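PDB 5TVG: alpha,alpha-trehalose-phosphate synthase (UDP-forming) from Burkholderia vietnamiensis, which is a family 20 glycosyltransferase of the GT-B clan that binds uridine-5'-diphosphate and a magnesium ion. Local coordinates for residues A[170-173]-A[174-177]; A[353-356]-A[357-360]. All coordinates share one frame; numbering follows the deposited sequence.

Contact 1 of 2, residues A[170-173]-A[174-177]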
loop_
_atom_site.group_PDB
_atom_site.type_symbol
_atom_site.label_atom_id
_atom_site.label_comp_id
_atom_site.label_asym_id
_atom_site.label_seq_id
_atom_site.Cartn_x
_atom_site.Cartn_y
_atom_site.Cartn_z
ATOM N N PRO A 170 -24.140 2.842 -22.437
ATOM C CA PRO A 170 -24.940 3.507 -21.390
ATOM C C PRO A 170 -24.723 2.978 -19.988
ATOM O O PRO A 170 -24.707 3.765 -19.030
ATOM C CB PRO A 170 -26.375 3.262 -21.855
ATOM C CG PRO A 170 -26.255 3.169 -23.341
ATOM C CD PRO A 170 -24.985 2.406 -23.561
ATOM N N ASP A 171 -24.609 1.653 -19.856
ATOM C CA ASP A 171 -24.368 1.007 -18.574
ATOM C C ASP A 171 -23.071 1.491 -17.949
ATOM O O ASP A 171 -22.905 1.408 -16.728
ATOM C CB ASP A 171 -24.302 -0.516 -18.779
ATOM C CG ASP A 171 -23.335 -0.876 -19.894
ATOM O OD1 ASP A 171 -23.519 -0.374 -21.060
ATOM O OD2 ASP A 171 -22.362 -1.607 -19.599
ATOM N N MET A 172 -22.117 1.923 -18.774
ATOM C CA MET A 172 -20.893 2.494 -18.235
ATOM C C MET A 172 -20.979 4.019 -18.111
ATOM O O MET A 172 -20.526 4.583 -17.111
ATOM C CB MET A 172 -19.701 2.099 -19.112
ATOM C CG MET A 172 -18.354 2.690 -18.636
ATOM S SD MET A 172 -17.820 2.203 -16.954
ATOM C CE MET A 172 -17.705 0.434 -17.102
ATOM N N LEU A 173 -21.590 4.697 -19.088
ATOM C CA LEU A 173 -21.683 6.156 -19.018
ATOM C C LEU A 173 -22.374 6.607 -17.736
ATOM O O LEU A 173 -21.976 7.601 -17.128
ATOM C CB LEU A 173 -22.424 6.710 -20.240
ATOM C CG LEU A 173 -22.472 8.249 -20.313
ATOM C CD1 LEU A 173 -21.072 8.837 -20.543
ATOM C CD2 LEU A 173 -23.448 8.765 -21.374
ATOM N N ARG A 174 -23.399 5.879 -17.301
ATOM C CA ARG A 174 -24.160 6.230 -16.105
ATOM C C ARG A 174 -23.303 6.343 -14.840
ATOM O O ARG A 174 -23.787 6.865 -13.834
ATOM C CB ARG A 174 -25.198 5.143 -15.814
ATOM C CG ARG A 174 -26.394 5.102 -16.689
ATOM C CD ARG A 174 -27.076 3.750 -16.491
ATOM N NE ARG A 174 -27.676 3.614 -15.174
ATOM C CZ ARG A 174 -27.714 2.488 -14.477
ATOM N NH1 ARG A 174 -27.182 1.378 -14.962
ATOM N NH2 ARG A 174 -28.296 2.476 -13.292
ATOM N N VAL A 175 -22.079 5.807 -14.842
ATOM C CA VAL A 175 -21.216 5.938 -13.683
ATOM C C VAL A 175 -20.915 7.404 -13.412
ATOM O O VAL A 175 -20.767 7.816 -12.253
ATOM C CB VAL A 175 -19.939 5.084 -13.884
ATOM C CG1 VAL A 175 -18.905 5.361 -12.802
ATOM C CG2 VAL A 175 -20.279 3.594 -13.857
ATOM N N VAL A 176 -20.861 8.219 -14.456
ATOM C CA VAL A 176 -20.749 9.671 -14.334
ATOM C C VAL A 176 -22.080 10.241 -13.848
ATOM O O VAL A 176 -23.077 10.168 -14.582
ATOM C CB VAL A 176 -20.386 10.326 -15.683
ATOM C CG1 VAL A 176 -20.325 11.864 -15.517
ATOM C CG2 VAL A 176 -19.077 9.758 -16.253
ATOM N N PRO A 177 -22.160 10.833 -12.658
ATOM C CA PRO A 177 -23.469 11.229 -12.126
ATOM C C PRO A 177 -24.212 12.207 -13.030
ATOM O O PRO A 177 -25.417 12.028 -13.254
ATOM C CB PRO A 177 -23.126 11.834 -10.760
ATOM C CG PRO A 177 -21.870 11.011 -10.353
ATOM C CD PRO A 177 -21.107 10.829 -11.621
#
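Pro170 O accepts the N-H of Arg174 at 3.0 Å, with an angle of 161° at the hydrogen. The same oxygen is lined by the start of the arginine side chain. Arg174 CG lies 3.2 Å from Pro170 O. This follows from its first torsion of -75°, which places CG beside the backbone N that makes the bond. Arg174 CD, carried on by an extended chi2, is still 3.5 Å from Pro170 O. The bend at chi3 comes after it and turns the guanidinium end. That end is held by another chain: Arg174 NH2 forms a salt bridge with Glu397 of the second subunit.

The next two bonds reach back three residues instead of four. Val175 N bonds Met172 O at 3.0 Å, and Val176 N bonds Leu173 O at 3.0 Å with a more bent angle of 147°. The second of these closes a type I beta turn from Leu173 to Val176. The short helix 170-173 thus runs out through two i+3 turns into the loop before helix 179-186. It belongs to the N-terminal Rossmann-like half of the GT-B fold, where it follows strand 159-162.

Val175 CG2 rests 3.4 Å from Met172 O. The same methyl meets the sulfur, Met172 SD to Val175 CG2 being 4.2 Å. The two side chains lie alongside each other and point the same way. Met172 CG is anti to the backbone N, and the bend at chi2 then sets the sulfur beside that methyl. Val176 CB sits 3.5 Å from Leu173 O, beside the turn bond. Leu173 and Val176 pack between helices 79-98 and 179-186, on Phe98, Val183, Val97 and Leu182. Asp171 OD1 bonds Ser169 OG of its own chain; Asp171 OD2 bonds both Tyr100 OH and Ser169 OG of the second subunit.

Contact 2 of 2, residues A[353-356]-A[357-360]. With MG (magnesium ion), chain O; UDP (uridine-5'-diphosphate), chain I.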
loop_
_atom_site.group_PDB
_atom_site.type_symbol
_atom_site.label_atom_id
_atom_site.label_comp_id
_atom_site.label_asym_id
_atom_site.label_seq_id
_atom_site.Cartn_x
_atom_site.Cartn_y
_atom_site.Cartn_z
ATOM N N ASN A 353 10.002 12.414 -34.564
ATOM C CA ASN A 353 10.699 11.802 -35.692
ATOM C C ASN A 353 11.694 10.729 -35.242
ATOM O O ASN A 353 11.907 9.746 -35.972
ATOM C CB ASN A 353 11.408 12.866 -36.506
ATOM C CG ASN A 353 10.433 13.762 -37.234
ATOM O OD1 ASN A 353 10.749 14.904 -37.534
ATOM N ND2 ASN A 353 9.216 13.264 -37.464
ATOM N N LEU A 354 12.333 10.902 -34.073
ATOM C CA LEU A 354 13.168 9.819 -33.541
ATOM C C LEU A 354 12.329 8.571 -33.293
ATOM O O LEU A 354 12.756 7.451 -33.602
ATOM C CB LEU A 354 13.873 10.257 -32.249
ATOM C CG LEU A 354 15.081 11.189 -32.402
ATOM C CD1 LEU A 354 15.592 11.689 -31.058
ATOM C CD2 LEU A 354 16.196 10.444 -33.126
ATOM N N LEU A 355 11.121 8.749 -32.756
ATOM C CA LEU A 355 10.258 7.603 -32.509
ATOM C C LEU A 355 10.030 6.790 -33.786
ATOM O O LEU A 355 10.004 5.548 -33.747
ATOM C CB LEU A 355 8.930 8.074 -31.904
ATOM C CG LEU A 355 8.964 8.715 -30.515
ATOM C CD1 LEU A 355 7.570 8.976 -30.038
ATOM C CD2 LEU A 355 9.685 7.801 -29.515
ATOM N N MET A 356 9.859 7.469 -34.923
ATOM C CA MET A 356 9.651 6.764 -36.194
ATOM C C MET A 356 10.864 5.925 -36.582
ATOM O O MET A 356 10.720 4.801 -37.068
ATOM C CB MET A 356 9.292 7.766 -37.296
ATOM C CG MET A 356 8.158 8.725 -36.875
ATOM S SD MET A 356 6.687 7.839 -36.294
ATOM C CE MET A 356 5.870 9.072 -35.319
ATOM N N ALA A 357 12.074 6.454 -36.391
ATOM C CA ALA A 357 13.252 5.645 -36.672
ATOM C C ALA A 357 13.359 4.437 -35.721
ATOM O O ALA A 357 13.890 3.397 -36.125
ATOM C CB ALA A 357 14.520 6.500 -36.619
ATOM N N PHE A 358 12.893 4.562 -34.462
ATOM C CA PHE A 358 12.864 3.412 -33.542
ATOM C C PHE A 358 11.888 2.337 -34.026
ATOM O O PHE A 358 12.215 1.148 -34.019
ATOM C CB PHE A 358 12.473 3.841 -32.117
ATOM C CG PHE A 358 13.403 4.838 -31.482
ATOM C CD1 PHE A 358 14.731 4.927 -31.860
ATOM C CD2 PHE A 358 12.926 5.705 -30.499
ATOM C CE1 PHE A 358 15.581 5.859 -31.273
ATOM C CE2 PHE A 358 13.758 6.655 -29.910
ATOM C CZ PHE A 358 15.098 6.731 -30.298
ATOM N N PHE A 359 10.669 2.745 -34.416
ATOM C CA PHE A 359 9.668 1.812 -34.938
ATOM C C PHE A 359 10.212 1.033 -36.130
ATOM O O PHE A 359 10.057 -0.191 -36.209
ATOM C CB PHE A 359 8.400 2.567 -35.356
ATOM C CG PHE A 359 7.636 3.177 -34.208
ATOM C CD1 PHE A 359 7.761 2.668 -32.921
ATOM C CD2 PHE A 359 6.842 4.320 -34.418
ATOM C CE1 PHE A 359 7.070 3.234 -31.864
ATOM C CE2 PHE A 359 6.145 4.891 -33.376
ATOM C CZ PHE A 359 6.250 4.351 -32.086
ATOM N N ARG A 360 10.843 1.733 -37.082
ATOM C CA ARG A 360 11.387 1.062 -38.266
ATOM C C ARG A 360 12.441 0.017 -37.897
ATOM O O ARG A 360 12.477 -1.073 -38.478
ATOM C CB ARG A 360 11.988 2.100 -39.195
ATOM C CG ARG A 360 12.443 1.610 -40.547
ATOM C CD ARG A 360 12.774 2.855 -41.399
ATOM N NE ARG A 360 13.069 2.536 -42.788
ATOM C CZ ARG A 360 12.185 2.602 -43.776
ATOM N NH1 ARG A 360 10.928 2.980 -43.528
ATOM N NH2 ARG A 360 12.561 2.291 -45.014
HETATM MG MG MG O . 11.064 -2.610 -38.521
HETATM N N1 UDP I . 4.197 10.806 -28.873
HETATM C C2 UDP I . 5.373 11.507 -29.066
HETATM N N3 UDP I . 6.326 11.330 -28.096
HETATM C C4 UDP I . 6.228 10.542 -26.967
HETATM C C5 UDP I . 4.970 9.845 -26.827
HETATM C C6 UDP I . 4.012 10.009 -27.763
HETATM O O2 UDP I . 5.571 12.216 -30.039
HETATM O O4 UDP I . 7.184 10.500 -26.166
HETATM C "C1'" UDP I . 3.136 10.976 -29.892
HETATM C "C2'" UDP I . 2.889 9.787 -30.823
HETATM O "O2'" UDP I . 3.727 9.934 -31.954
HETATM C "C3'" UDP I . 1.438 10.028 -31.231
HETATM C "C4'" UDP I . 0.830 10.600 -29.958
HETATM O "O4'" UDP I . 1.913 11.225 -29.238
HETATM O "O3'" UDP I . 1.260 10.878 -32.358
HETATM C "C5'" UDP I . 0.257 9.529 -29.074
HETATM O "O5'" UDP I . -1.121 9.501 -29.438
HETATM P PA UDP I . -1.962 8.185 -29.343
HETATM O O1A UDP I . -3.178 8.421 -30.168
HETATM O O2A UDP I . -1.121 6.961 -29.669
HETATM O O3A UDP I . -2.369 8.084 -27.803
HETATM P PB UDP I . -2.628 9.289 -26.802
HETATM O O1B UDP I . -3.320 10.352 -27.662
HETATM O O2B UDP I . -3.739 8.776 -25.898
HETATM O O3B UDP I . -1.385 9.710 -26.099
HETATM O O HOH W 1 11.631 -4.899 -39.508
#
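Residues 353-360 form part of one continuous alpha helix, with i+4 bonds of 3.0 to 3.1 Å from Phe358 N to Leu354 O, Phe359 N to Leu355 O and Arg360 N to Met356 O, and a weak one from Ala357 N to Asn353 O. The two phenylalanine rings fold back over the acceptors of their own bonds. Leu354 O stands over one face of the Phe358 ring, and Leu355 O over one face of the Phe359 ring, each offset toward the rim. Both CG atoms lie beside their backbone N, with chi1 of -60° in Phe358 and -68° in Phe359, which turns the rings back along the helix.

Leu355 branches two ways. Its CD2 meets Phe358 CD2 at 4.0 Å, the two side chains crossing at a slant. Its CD1 lies 3.3 Å from UDP N3, so this methyl forms part of the wall beside the base. Met356 runs alongside Phe359, and SD approaches the ring obliquely, 4.0 Å from Phe359 CD2, as a Met-aromatic contact.

Arg360 O binds the magnesium ion at 2.1 Å, together with Ser362 O, Gln385 OE1 and a water. Helix 352-361 links strands 343-346 and 364-367 of the parallel sheet, in the C-terminal Rossmann-like half of the GT-B fold. Met356 packs between helices 239-248 and 376-384, and Phe358 and Phe359 lie on strand 266-271.

From the N terminus, the chain first builds the mixed sheet. Contact 1 comes after its strand 159-162, in the connection that leads to helix 179-186 and strand 191-194. The chain then moves to the second, parallel sheet. There contact 2 lies on helix 352-361, which joins strands 343-346 and 364-367. Each contact is local and closes only a turn or a helical stretch. They follow in series, neither nesting nor crossing. The centres of contact 1 and contact 2 are about 39 Å apart, on opposite sides of the chain's centre. Contact 1 ties the first half to the second subunit, whereas contact 2 lies in the second half, beside the nucleotide and the magnesium ion.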